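Local atomic coordinates of predicted protease of the collagenase family (Methanopyrus kandleri, PDB entry 5D88), a protein that probably acts as a peptidase of the U32 family, built as a closed parallel beta-barrel of the TIM type and binding a zinc ion. Residues H32-V37 with V70-D75; C91-P96 with P123-V128; Y108-L113 with T131-T136; S176-R179 with E185-T188; I193-P198 with F202-F207. All blocks are in the same frame, centred on the assembly; numbering follows the deposited sequence.

Contact 1: residues H32-V37 with V70-D75; sequences HHLDTV and VDVAKD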
# COMPACT_ATOMS: atom_id res chain seq x y z
N HIS A 32 26.89 16.53 -1.94
CA HIS A 32 27.46 16.70 -3.27
C HIS A 32 26.37 16.87 -4.33
O HIS A 32 26.53 17.65 -5.28
CB HIS A 32 28.36 15.51 -3.62
CG HIS A 32 28.84 15.53 -5.03
ND1 HIS A 32 29.74 16.45 -5.50
CD2 HIS A 32 28.52 14.74 -6.09
CE1 HIS A 32 29.97 16.23 -6.78
NE2 HIS A 32 29.25 15.20 -7.16
N HIS A 33 25.27 16.12 -4.21
CA HIS A 33 24.13 16.22 -5.11
C HIS A 33 23.59 17.64 -5.18
O HIS A 33 23.08 18.08 -6.22
CB HIS A 33 23.04 15.25 -4.61
CG HIS A 33 22.00 14.85 -5.63
ND1 HIS A 33 20.80 14.28 -5.25
CD2 HIS A 33 22.00 14.89 -6.98
CE1 HIS A 33 20.08 14.02 -6.33
NE2 HIS A 33 20.79 14.37 -7.40
N LEU A 34 23.70 18.38 -4.07
CA LEU A 34 23.19 19.75 -4.01
C LEU A 34 23.87 20.64 -5.04
O LEU A 34 23.24 21.55 -5.59
CB LEU A 34 23.40 20.33 -2.61
CG LEU A 34 22.89 21.74 -2.34
CD1 LEU A 34 21.39 21.84 -2.64
CD2 LEU A 34 23.17 22.18 -0.89
N ASP A 35 25.16 20.41 -5.30
CA ASP A 35 25.90 21.26 -6.23
C ASP A 35 25.41 21.13 -7.67
O ASP A 35 25.79 21.96 -8.50
CB ASP A 35 27.39 20.93 -6.19
CG ASP A 35 28.08 21.41 -4.92
OD1 ASP A 35 27.45 22.10 -4.08
OD2 ASP A 35 29.28 21.11 -4.77
N THR A 36 24.61 20.11 -7.99
CA THR A 36 24.10 19.91 -9.34
C THR A 36 22.71 20.50 -9.55
O THR A 36 22.21 20.52 -10.68
CB THR A 36 24.06 18.42 -9.68
OG1 THR A 36 22.90 17.81 -9.08
CG2 THR A 36 25.34 17.71 -9.18
N VAL A 37 22.08 20.97 -8.50
CA VAL A 37 20.75 21.58 -8.62
C VAL A 37 20.88 22.87 -9.42
O VAL A 37 21.75 23.70 -9.11
CB VAL A 37 20.17 21.86 -7.24
CG1 VAL A 37 18.86 22.66 -7.35
CG2 VAL A 37 19.96 20.55 -6.50
N VAL A 70 20.60 21.08 4.33
CA VAL A 70 19.59 22.12 4.54
C VAL A 70 20.25 23.47 4.78
O VAL A 70 19.80 24.49 4.24
CB VAL A 70 18.65 21.72 5.70
CG1 VAL A 70 17.70 22.84 6.02
CG2 VAL A 70 17.86 20.46 5.32
N ASP A 71 21.33 23.50 5.56
CA ASP A 71 22.05 24.76 5.79
C ASP A 71 22.52 25.37 4.49
O ASP A 71 22.29 26.56 4.22
CB ASP A 71 23.26 24.52 6.70
CG ASP A 71 22.86 24.19 8.11
OD1 ASP A 71 21.68 24.42 8.47
OD2 ASP A 71 23.74 23.70 8.86
N VAL A 72 23.24 24.60 3.68
CA VAL A 72 23.82 25.14 2.46
C VAL A 72 22.72 25.54 1.48
O VAL A 72 22.82 26.56 0.80
CB VAL A 72 24.80 24.13 1.84
CG1 VAL A 72 25.33 24.62 0.50
CG2 VAL A 72 25.95 23.88 2.79
N ALA A 73 21.64 24.75 1.40
CA ALA A 73 20.54 25.09 0.50
C ALA A 73 19.91 26.44 0.87
O ALA A 73 19.59 27.25 -0.01
CB ALA A 73 19.49 23.99 0.52
N LYS A 74 19.72 26.69 2.16
CA LYS A 74 19.18 27.98 2.57
C LYS A 74 20.14 29.12 2.24
O LYS A 74 19.72 30.19 1.81
CB LYS A 74 18.85 27.97 4.05
CG LYS A 74 17.65 27.14 4.40
CD LYS A 74 17.56 26.97 5.91
CE LYS A 74 16.32 26.20 6.32
NZ LYS A 74 15.19 27.11 6.57
N ASP A 75 21.44 28.90 2.45
CA ASP A 75 22.43 29.91 2.08
C ASP A 75 22.27 30.31 0.62
O ASP A 75 22.44 31.49 0.26
CB ASP A 75 23.84 29.39 2.32
CG ASP A 75 24.29 29.58 3.74
OD1 ASP A 75 23.43 29.61 4.65
OD2 ASP A 75 25.51 29.72 3.95
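Leu34 is the residue of 32-37 that reaches helix 63-75, where it meets Val72 and Ala73. Just ahead of it, His33 keeps to its own side: its carbonyl O takes two donors, the backbone N of Thr36 and the hydroxyl of Thr36, whose OG1 lies 2.9 Å from His33 O in the carbonyl plane. Leu34 itself holds CG anti to the backbone N (chi1 -178°), which carries the isobutyl fork toward the neighbouring helix. Its two methyls divide the work. CD2 sits 3.5 Å from Val72 CG1 and also approaches the backbone, 3.8 Å from Ala73 N, while CD1 faces the small Ala73 methyl, with CB 4.3 Å away. Next in line, Asp35 pairs with Arg31 and Arg76, both outside the two segments, and a type I turn from Leu34 to Val37 then leads the chain off toward strand 43-47. Ile44 of that strand touches both Leu34 and Ala73, placing the contact in the layer between barrel and outer helices of a TIM barrel. The side chains meet by apolar contact alone: Leu34 and Ala73 are buried and Val72 partly so, and the directional bonds lie within the turn.

Contact 2: residues C91-P96 with P123-V128; sequences CEHLSP and PYLVEV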
# COMPACT_ATOMS: atom_id res chain seq x y z
N CYS A 91 2.83 -0.41 13.81
CA CYS A 91 1.88 -0.20 14.89
C CYS A 91 2.10 1.11 15.64
O CYS A 91 1.54 1.30 16.72
CB CYS A 91 1.94 -1.37 15.88
SG CYS A 91 1.09 -2.88 15.28
N GLU A 92 2.90 2.03 15.10
CA GLU A 92 3.19 3.24 15.86
C GLU A 92 1.92 3.99 16.26
O GLU A 92 1.80 4.47 17.39
CB GLU A 92 4.12 4.15 15.07
CG GLU A 92 5.47 4.33 15.75
CD GLU A 92 6.55 4.87 14.82
OE1 GLU A 92 6.25 5.79 14.02
OE2 GLU A 92 7.70 4.38 14.90
N HIS A 93 0.96 4.09 15.33
CA HIS A 93 -0.25 4.86 15.60
C HIS A 93 -1.12 4.21 16.67
O HIS A 93 -2.01 4.87 17.22
CB HIS A 93 -1.05 5.06 14.30
CG HIS A 93 -0.30 5.77 13.20
ND1 HIS A 93 0.75 6.64 13.45
CD2 HIS A 93 -0.44 5.74 11.85
CE1 HIS A 93 1.22 7.11 12.30
NE2 HIS A 93 0.50 6.60 11.31
N LEU A 94 -0.90 2.92 16.97
CA LEU A 94 -1.75 2.21 17.91
C LEU A 94 -1.35 2.41 19.36
O LEU A 94 -2.17 2.12 20.26
CB LEU A 94 -1.73 0.71 17.61
CG LEU A 94 -2.15 0.36 16.19
CD1 LEU A 94 -1.98 -1.14 15.96
CD2 LEU A 94 -3.58 0.80 15.90
N SER A 95 -0.13 2.87 19.63
CA SER A 95 0.34 2.99 21.00
C SER A 95 0.09 4.40 21.52
O SER A 95 0.03 5.35 20.74
CB SER A 95 1.83 2.68 21.08
OG SER A 95 2.55 3.30 20.02
N PRO A 96 -0.05 4.58 22.83
CA PRO A 96 -0.20 5.96 23.33
C PRO A 96 1.03 6.80 23.06
O PRO A 96 0.90 8.02 22.89
CB PRO A 96 -0.45 5.76 24.83
CG PRO A 96 0.24 4.47 25.16
CD PRO A 96 0.08 3.61 23.93
N PRO A 123 -2.15 9.65 5.42
CA PRO A 123 -3.24 10.60 5.68
C PRO A 123 -3.26 11.15 7.10
O PRO A 123 -3.68 12.29 7.35
CB PRO A 123 -4.49 9.76 5.41
CG PRO A 123 -4.09 8.63 4.64
CD PRO A 123 -2.65 8.37 4.88
N TYR A 124 -2.85 10.34 8.06
CA TYR A 124 -2.85 10.83 9.44
C TYR A 124 -1.82 11.94 9.62
O TYR A 124 -2.07 12.92 10.33
CB TYR A 124 -2.61 9.65 10.37
CG TYR A 124 -2.59 9.95 11.84
CD1 TYR A 124 -3.59 10.71 12.44
CD2 TYR A 124 -1.59 9.43 12.64
CE1 TYR A 124 -3.57 10.93 13.81
CE2 TYR A 124 -1.56 9.67 14.01
CZ TYR A 124 -2.56 10.41 14.58
OH TYR A 124 -2.52 10.64 15.93
N LEU A 125 -0.64 11.79 8.99
CA LEU A 125 0.37 12.84 9.05
C LEU A 125 -0.11 14.11 8.36
O LEU A 125 0.19 15.21 8.82
CB LEU A 125 1.67 12.38 8.41
CG LEU A 125 2.69 11.85 9.38
CD1 LEU A 125 2.11 10.63 10.12
CD2 LEU A 125 3.94 11.53 8.60
N VAL A 126 -0.80 13.97 7.22
CA VAL A 126 -1.37 15.14 6.55
C VAL A 126 -2.22 15.92 7.53
O VAL A 126 -2.12 17.14 7.66
CB VAL A 126 -2.20 14.71 5.32
CG1 VAL A 126 -2.95 15.89 4.72
CG2 VAL A 126 -1.31 14.06 4.25
N GLU A 127 -3.09 15.21 8.24
CA GLU A 127 -4.03 15.86 9.14
C GLU A 127 -3.31 16.55 10.30
O GLU A 127 -3.63 17.70 10.65
CB GLU A 127 -5.03 14.81 9.64
CG GLU A 127 -6.28 15.35 10.27
CD GLU A 127 -7.27 14.23 10.53
OE1 GLU A 127 -6.85 13.15 11.01
OE2 GLU A 127 -8.46 14.41 10.21
N VAL A 128 -2.36 15.86 10.92
CA VAL A 128 -1.66 16.45 12.06
C VAL A 128 -0.83 17.65 11.61
O VAL A 128 -0.83 18.70 12.28
CB VAL A 128 -0.78 15.40 12.76
CG1 VAL A 128 0.04 16.04 13.86
CG2 VAL A 128 -1.62 14.27 13.36
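His93 and Tyr124 meet as a T-shaped pair, the phenol presenting its edge to the face of the imidazole. The planes stand at 74° with ring centroids 4.9 Å apart, and Tyr124 CD2 is poised over the middle of the histidine ring, 3.7 Å from His93 CE1. A first torsion of -179° in Tyr124, with CG opposite the backbone N, sends the ring off the start of helix 123-132 toward the loop. From another angle Leu125 adds a methyl, CD1, 4.2 Å from His93 CE1. Within the helix, Val128 CG2 rests on one face of the tyrosine ring, toward its rim. The imidazole is held at its polar end too, since His93 NE2 is hydrogen-bonded to Asp122, just ahead of the helix, and Tyr225 of the second subunit packs against it. With an alanine here, Tyr124 would probably lose the aromatic face under its edge, and Asp122 this partner. The site lies at the subunit interface, with the His93 side chain about 10 Å from the bound zinc. If the imidazole is neutral, its face is electron-rich and an edge C-H slightly positive, so the pairing is probably weakly electrostatic as well as apolar.

Contact 3: residues Y108-L113 with T131-T136; sequences YLASDL and TEYDLT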
# COMPACT_ATOMS: atom_id res chain seq x y z
N TYR A 108 10.98 18.57 15.15
CA TYR A 108 12.32 18.56 14.59
C TYR A 108 12.32 19.18 13.20
O TYR A 108 13.13 20.06 12.91
CB TYR A 108 12.83 17.12 14.56
CG TYR A 108 14.07 16.96 13.75
CD1 TYR A 108 15.28 17.48 14.20
CD2 TYR A 108 14.04 16.31 12.54
CE1 TYR A 108 16.43 17.34 13.46
CE2 TYR A 108 15.19 16.16 11.78
CZ TYR A 108 16.38 16.68 12.24
OH TYR A 108 17.52 16.55 11.50
N LEU A 109 11.38 18.78 12.35
CA LEU A 109 11.31 19.35 11.01
C LEU A 109 11.02 20.84 11.05
O LEU A 109 11.67 21.63 10.35
CB LEU A 109 10.24 18.62 10.21
CG LEU A 109 10.47 17.12 10.02
CD1 LEU A 109 9.31 16.56 9.22
CD2 LEU A 109 11.78 16.85 9.31
N ALA A 110 10.04 21.24 11.86
CA ALA A 110 9.54 22.61 11.84
C ALA A 110 10.49 23.58 12.53
O ALA A 110 10.65 24.72 12.07
CB ALA A 110 8.15 22.69 12.51
N SER A 111 11.11 23.17 13.63
CA SER A 111 11.79 24.10 14.52
C SER A 111 13.30 23.91 14.59
O SER A 111 14.01 24.86 14.93
CB SER A 111 11.21 23.99 15.93
OG SER A 111 9.83 24.28 15.89
N ASP A 112 13.79 22.70 14.31
CA ASP A 112 15.23 22.43 14.31
C ASP A 112 15.80 22.56 12.90
O ASP A 112 16.63 23.43 12.63
CB ASP A 112 15.47 21.02 14.89
CG ASP A 112 16.91 20.78 15.28
OD1 ASP A 112 17.81 21.39 14.68
OD2 ASP A 112 17.15 19.95 16.19
N LEU A 113 15.34 21.71 11.98
CA LEU A 113 15.74 21.84 10.58
C LEU A 113 15.17 23.11 9.95
O LEU A 113 15.79 23.70 9.06
CB LEU A 113 15.26 20.65 9.75
CG LEU A 113 16.03 19.36 9.76
CD1 LEU A 113 15.39 18.44 8.71
CD2 LEU A 113 17.49 19.59 9.44
N THR A 131 -3.15 20.66 10.81
CA THR A 131 -3.83 21.19 11.98
C THR A 131 -2.88 21.91 12.93
O THR A 131 -3.21 22.98 13.44
CB THR A 131 -4.56 20.06 12.70
OG1 THR A 131 -5.56 19.55 11.82
CG2 THR A 131 -5.24 20.56 13.95
N GLU A 132 -1.70 21.34 13.19
CA GLU A 132 -0.86 21.80 14.29
C GLU A 132 0.37 22.60 13.89
O GLU A 132 1.01 23.21 14.77
CB GLU A 132 -0.41 20.59 15.14
CG GLU A 132 -1.57 19.72 15.66
CD GLU A 132 -2.47 20.44 16.64
OE1 GLU A 132 -2.19 21.60 16.96
OE2 GLU A 132 -3.49 19.86 17.07
N TYR A 133 0.72 22.62 12.60
CA TYR A 133 1.93 23.27 12.12
C TYR A 133 1.57 24.28 11.05
O TYR A 133 0.42 24.40 10.63
CB TYR A 133 2.96 22.23 11.62
CG TYR A 133 3.47 21.39 12.77
CD1 TYR A 133 2.75 20.29 13.20
CD2 TYR A 133 4.61 21.76 13.48
CE1 TYR A 133 3.17 19.54 14.29
CE2 TYR A 133 5.04 21.01 14.56
CZ TYR A 133 4.30 19.91 14.97
OH TYR A 133 4.68 19.15 16.06
N ASP A 134 2.58 25.03 10.62
CA ASP A 134 2.45 26.06 9.59
C ASP A 134 3.47 25.82 8.48
O ASP A 134 4.21 26.71 8.08
CB ASP A 134 2.63 27.45 10.19
CG ASP A 134 2.31 28.55 9.23
OD1 ASP A 134 1.52 28.33 8.29
OD2 ASP A 134 2.86 29.66 9.41
N LEU A 135 3.54 24.59 8.04
CA LEU A 135 4.40 24.13 6.96
C LEU A 135 3.55 23.83 5.73
O LEU A 135 2.35 23.53 5.85
CB LEU A 135 5.15 22.86 7.39
CG LEU A 135 6.01 22.96 8.64
CD1 LEU A 135 6.52 21.61 9.11
CD2 LEU A 135 7.16 23.87 8.35
N THR A 136 4.17 23.88 4.55
CA THR A 136 3.51 23.41 3.34
C THR A 136 3.33 21.90 3.43
O THR A 136 4.30 21.17 3.64
CB THR A 136 4.33 23.74 2.09
OG1 THR A 136 4.65 25.12 2.06
CG2 THR A 136 3.54 23.40 0.83
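Ala110 pushes its methyl group between Tyr133 and Leu135, the two side chains that the chain offers as it leaves helix 123-132. The ring comes to within 3.8 Å, measured from Ala110 CB to Tyr133 CD2, and the adjacent CE2 follows at 4.1 Å from that methyl; the approach is oblique. On the leucine side the partner is one branch of the fork, CD1, 3.9 Å from Ala110 CB and also close to Ala110 CA. Both larger side chains carry CG anti to their carbonyl carbon (chi1 -67° in Tyr133, -58° in Leu135), and with one residue between them they converge on the same methyl. With only a methyl here, the backbones come close, 7.2 Å between Ala110 CA and Leu135 CA. In the TIM barrel this is the place where helix 123-132 has ended and Tyr133 is the first residue to leave helical geometry; the chain turns in to start strand 136-139, passing beside helix 98-113. Leu135 already touches Val118 of strand 117-120, next to strand 136-139 in the barrel. Residues 108-113 of the neighbouring helix include a wider pi-type turn, in which the carbonyl of Tyr108 accepts from two backbone donors, Leu113 N at 2.9 Å from Tyr108 O and Asp112 N as well. Farther out, the phenol oxygen of Tyr133 is hydrogen-bonded to Asp107 and Arg103 of helix 98-113, which tethers the far end of the ring whose near side rests on Ala110.

Contact 4: residues S176-R179 with E185-T188; sequences SAIR and ELRT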
# COMPACT_ATOMS: atom_id res chain seq x y z
N SER A 176 -7.28 17.15 -15.49
CA SER A 176 -8.35 18.15 -15.51
C SER A 176 -9.48 17.76 -14.59
O SER A 176 -10.07 18.63 -13.94
CB SER A 176 -8.89 18.31 -16.93
OG SER A 176 -8.12 19.26 -17.61
N ALA A 177 -9.84 16.48 -14.56
CA ALA A 177 -10.88 16.02 -13.66
C ALA A 177 -10.50 16.29 -12.21
O ALA A 177 -11.36 16.64 -11.40
CB ALA A 177 -11.14 14.53 -13.88
N ILE A 178 -9.22 16.12 -11.86
CA ILE A 178 -8.78 16.42 -10.51
C ILE A 178 -8.88 17.92 -10.23
O ILE A 178 -9.39 18.34 -9.19
CB ILE A 178 -7.35 15.89 -10.27
CG1 ILE A 178 -7.36 14.35 -10.18
CG2 ILE A 178 -6.77 16.46 -8.98
CD1 ILE A 178 -5.99 13.67 -10.30
N ARG A 179 -8.42 18.75 -11.17
CA ARG A 179 -8.51 20.20 -11.00
C ARG A 179 -9.95 20.67 -10.82
O ARG A 179 -10.19 21.64 -10.09
CB ARG A 179 -7.93 20.91 -12.21
CG ARG A 179 -6.46 20.89 -12.27
CD ARG A 179 -5.93 22.29 -12.33
NE ARG A 179 -4.51 22.24 -12.62
CZ ARG A 179 -3.55 22.58 -11.77
NH1 ARG A 179 -3.84 23.04 -10.55
NH2 ARG A 179 -2.29 22.47 -12.15
N GLU A 185 -2.67 23.05 -5.12
CA GLU A 185 -1.68 23.00 -6.17
C GLU A 185 -1.44 21.55 -6.56
O GLU A 185 -1.47 20.65 -5.72
CB GLU A 185 -0.37 23.63 -5.70
CG GLU A 185 -0.51 25.06 -5.21
CD GLU A 185 -0.93 25.99 -6.29
OE1 GLU A 185 -0.13 26.18 -7.22
OE2 GLU A 185 -2.06 26.53 -6.23
N LEU A 186 -1.17 21.32 -7.84
CA LEU A 186 -0.84 19.99 -8.31
C LEU A 186 0.62 19.91 -8.74
O LEU A 186 1.11 20.76 -9.50
CB LEU A 186 -1.74 19.56 -9.46
CG LEU A 186 -3.21 19.49 -9.10
CD1 LEU A 186 -3.95 19.07 -10.33
CD2 LEU A 186 -3.49 18.53 -7.95
N ARG A 187 1.29 18.87 -8.28
CA ARG A 187 2.68 18.60 -8.56
C ARG A 187 2.79 17.31 -9.37
O ARG A 187 2.01 16.37 -9.18
CB ARG A 187 3.47 18.46 -7.26
CG ARG A 187 4.94 18.12 -7.39
CD ARG A 187 5.60 17.97 -6.01
NE ARG A 187 5.92 19.24 -5.39
CZ ARG A 187 6.72 19.39 -4.34
NH1 ARG A 187 7.31 18.34 -3.77
NH2 ARG A 187 6.93 20.60 -3.85
N THR A 188 3.79 17.27 -10.24
CA THR A 188 4.16 16.07 -10.98
C THR A 188 5.58 15.67 -10.62
O THR A 188 6.47 16.53 -10.51
CB THR A 188 4.05 16.29 -12.49
OG1 THR A 188 4.51 15.13 -13.18
CG2 THR A 188 4.88 17.49 -12.94
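The guanidinium of Arg179 lies flat over Leu186, whose CD1 sits beneath the centre of one face, 3.8 Å from Arg179 CZ. The nitrogens spread across the rest of the leucine: NH1 is 3.9 Å from Leu186 CG, and NH2 is 4.0 Å from Leu186 CB. The N-H groups bond to partners beyond the two segments, NH1 in a salt bridge with Asp243 and NH2 in a hydrogen bond to the carbonyl of Leu241. The bend at chi2 (-123°) turns the outer chain and guanidinium over the leucine, while Arg179 CG, set by chi1, lies 3.7 Å from Leu186 CD1. The other methyl of the leucine, CD2, turns to the neighbouring helix residue and meets Ile178 CG2 at 4.0 Å. Ile178 is sunk deeper, reaching on to Leu168 and to Ala151 of helix 148-157. Leu186 is thus received by two successive residues of helix 172-181, one aliphatic and one cationic. The contact closes the beta-alpha-beta unit made by strand 161-163, helix 172-181 and strand 185-190, a repeating element of the TIM barrel; Arg187, next on the strand, points the opposite way from Leu186. Asp243 also accepts from the backbone N of Leu186, so one carboxylate ties the arginine and the strand together. The chemistry is therefore divided by direction: the face of the cation supplies a broad, nearly apolar surface for a buried leucine, while its N-H groups go to a carboxylate and a carbonyl that probably fix its rotation.

Contact 5: residues I193-P198 with F202-F207; sequences ITFRDP and FERNLF. With ACT (acetate ion), chain C.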
# COMPACT_ATOMS: atom_id res chain seq x y z
N ILE A 193 8.13 6.17 -9.95
CA ILE A 193 7.44 4.93 -10.27
C ILE A 193 5.95 5.13 -10.07
O ILE A 193 5.52 5.77 -9.11
CB ILE A 193 7.98 3.79 -9.40
CG1 ILE A 193 9.47 3.56 -9.69
CG2 ILE A 193 7.23 2.49 -9.64
CD1 ILE A 193 10.15 2.93 -8.55
N THR A 194 5.15 4.61 -11.00
CA THR A 194 3.70 4.64 -10.88
C THR A 194 3.20 3.46 -10.05
O THR A 194 3.77 2.36 -10.09
CB THR A 194 3.01 4.61 -12.24
OG1 THR A 194 1.61 4.41 -12.06
CG2 THR A 194 3.53 3.52 -13.13
N PHE A 195 2.13 3.70 -9.30
CA PHE A 195 1.48 2.64 -8.56
C PHE A 195 0.91 1.56 -9.47
O PHE A 195 0.58 0.48 -8.99
CB PHE A 195 0.38 3.26 -7.68
CG PHE A 195 0.01 2.42 -6.53
CD1 PHE A 195 0.72 2.52 -5.34
CD2 PHE A 195 -1.06 1.55 -6.61
CE1 PHE A 195 0.38 1.77 -4.24
CE2 PHE A 195 -1.40 0.76 -5.51
CZ PHE A 195 -0.67 0.87 -4.33
N ARG A 196 0.82 1.83 -10.79
CA ARG A 196 0.48 0.78 -11.75
C ARG A 196 1.54 -0.31 -11.82
O ARG A 196 1.25 -1.39 -12.34
CB ARG A 196 0.27 1.40 -13.13
CG ARG A 196 -1.01 2.22 -13.18
CD ARG A 196 -1.29 2.77 -14.53
NE ARG A 196 -2.49 3.61 -14.44
CZ ARG A 196 -3.00 4.31 -15.45
NH1 ARG A 196 -2.44 4.30 -16.65
NH2 ARG A 196 -4.10 5.04 -15.24
N ASP A 197 2.75 -0.03 -11.35
CA ASP A 197 3.79 -1.04 -11.25
C ASP A 197 3.29 -2.19 -10.37
O ASP A 197 2.78 -1.96 -9.28
CB ASP A 197 5.07 -0.40 -10.66
CG ASP A 197 6.21 -1.37 -10.45
OD1 ASP A 197 6.16 -2.17 -9.51
OD2 ASP A 197 7.20 -1.28 -11.20
N PRO A 198 3.48 -3.43 -10.79
CA PRO A 198 2.81 -4.53 -10.06
C PRO A 198 3.21 -4.69 -8.58
O PRO A 198 2.40 -5.15 -7.79
CB PRO A 198 3.21 -5.76 -10.88
CG PRO A 198 4.51 -5.35 -11.59
CD PRO A 198 4.24 -3.91 -11.96
N PHE A 202 4.31 -2.83 -2.37
CA PHE A 202 4.95 -3.67 -1.37
C PHE A 202 6.39 -3.25 -1.14
O PHE A 202 6.88 -3.26 -0.01
CB PHE A 202 4.85 -5.13 -1.81
CG PHE A 202 3.43 -5.57 -2.05
CD1 PHE A 202 2.64 -5.97 -0.98
CD2 PHE A 202 2.88 -5.53 -3.32
CE1 PHE A 202 1.33 -6.35 -1.17
CE2 PHE A 202 1.55 -5.90 -3.53
CZ PHE A 202 0.78 -6.31 -2.46
N GLU A 203 7.08 -2.88 -2.22
CA GLU A 203 8.48 -2.49 -2.11
C GLU A 203 8.63 -1.17 -1.37
O GLU A 203 9.55 -1.00 -0.57
CB GLU A 203 9.11 -2.44 -3.49
CG GLU A 203 10.62 -2.22 -3.45
CD GLU A 203 11.25 -2.32 -4.82
OE1 GLU A 203 10.57 -2.06 -5.82
OE2 GLU A 203 12.45 -2.65 -4.87
N ARG A 204 7.71 -0.23 -1.61
CA ARG A 204 7.74 1.03 -0.87
C ARG A 204 7.39 0.84 0.59
O ARG A 204 7.95 1.53 1.45
CB ARG A 204 6.81 2.03 -1.52
CG ARG A 204 7.26 2.48 -2.88
CD ARG A 204 6.35 3.54 -3.28
NE ARG A 204 6.71 4.18 -4.52
CZ ARG A 204 5.83 4.52 -5.45
NH1 ARG A 204 4.53 4.27 -5.29
NH2 ARG A 204 6.25 5.13 -6.53
N ASN A 205 6.49 -0.10 0.91
CA ASN A 205 6.26 -0.44 2.31
C ASN A 205 7.55 -0.94 2.95
O ASN A 205 7.88 -0.57 4.08
CB ASN A 205 5.18 -1.53 2.43
CG ASN A 205 3.75 -1.00 2.27
OD1 ASN A 205 3.47 0.21 2.34
ND2 ASN A 205 2.82 -1.94 2.12
N LEU A 206 8.29 -1.79 2.24
CA LEU A 206 9.55 -2.32 2.75
C LEU A 206 10.54 -1.20 3.02
O LEU A 206 11.15 -1.14 4.10
CB LEU A 206 10.14 -3.32 1.76
CG LEU A 206 11.48 -3.95 2.17
CD1 LEU A 206 11.34 -4.83 3.40
CD2 LEU A 206 12.08 -4.73 0.97
N PHE A 207 10.76 -0.31 2.05
CA PHE A 207 11.73 0.75 2.29
C PHE A 207 11.26 1.72 3.38
O PHE A 207 12.09 2.31 4.08
CB PHE A 207 12.04 1.50 1.00
CG PHE A 207 13.11 0.88 0.18
CD1 PHE A 207 12.86 -0.29 -0.51
CD2 PHE A 207 14.37 1.45 0.12
CE1 PHE A 207 13.85 -0.88 -1.29
CE2 PHE A 207 15.39 0.87 -0.66
CZ PHE A 207 15.13 -0.31 -1.35
C ACT C . 9.81 6.05 -6.58
O ACT C . 8.79 6.43 -7.21
OXT ACT C . 9.61 5.48 -5.49
CH3 ACT C . 11.19 6.23 -7.14
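The backbone of 193-198 runs off a short strand into a type I beta turn from Thr194 to Asp197, and helix 200-213 then comes back past it. Within the turn lies an ST turn, in which Thr194 OG1 accepts from Arg196 N at 3.0 Å. Arg204 of the helix, extended from CG to NE, spans the gap to Ile193. Its NH2 donates to Ile193 O at 2.8 Å; the acceptor lies near the guanidinium plane, but the donor stands above the carbonyl plane, 44° out of it, and the bond is bent (141°). The same NH2 gives a second bond, 2.9 Å, to the O of an acetate ion, probably from the crystallisation liquor. Arg204 NE adds a weak bond to acetate OXT, so the carboxylate lies along one edge of the guanidinium. His141 and Leu56 N also hold the acetate. A leucine in place of the arginine is likely to deprive both the Ile193 carbonyl and the acetate of this donor. Phe195 turns its ring edge to Arg204, CD1 lying 4.2 Å from NH1, and its ring meets Phe195 of the second subunit. Ile193 CD1 lies against the acetate carbons, 3.7 Å from acetate CH3. A nearly straight bond completes the hold on the acetate: Ile193 N donates to acetate O at 2.8 Å, with an angle of 171°.

In the fold
The five contacts illustrate how a TIM barrel is assembled from local joints. Contacts 1, 3 and 4 lie away from the zinc site and join outer helices to neighbouring elements; 1 and 3 touch where Val70 and Lys74 meet the carbonyl of Leu113. Contact 3 shares helix 123-132 with contact 2, their centres 16 Å apart, and the two interleave along the chain. Contacts 2 and 5, with centres 21 Å apart, both reach the second subunit. They are also nearer the metal held by Cys88 and His209: the side chains of His93 and Phe202 are each about 10 Å from a bound zinc ion. Contact 5 alone holds the acetate.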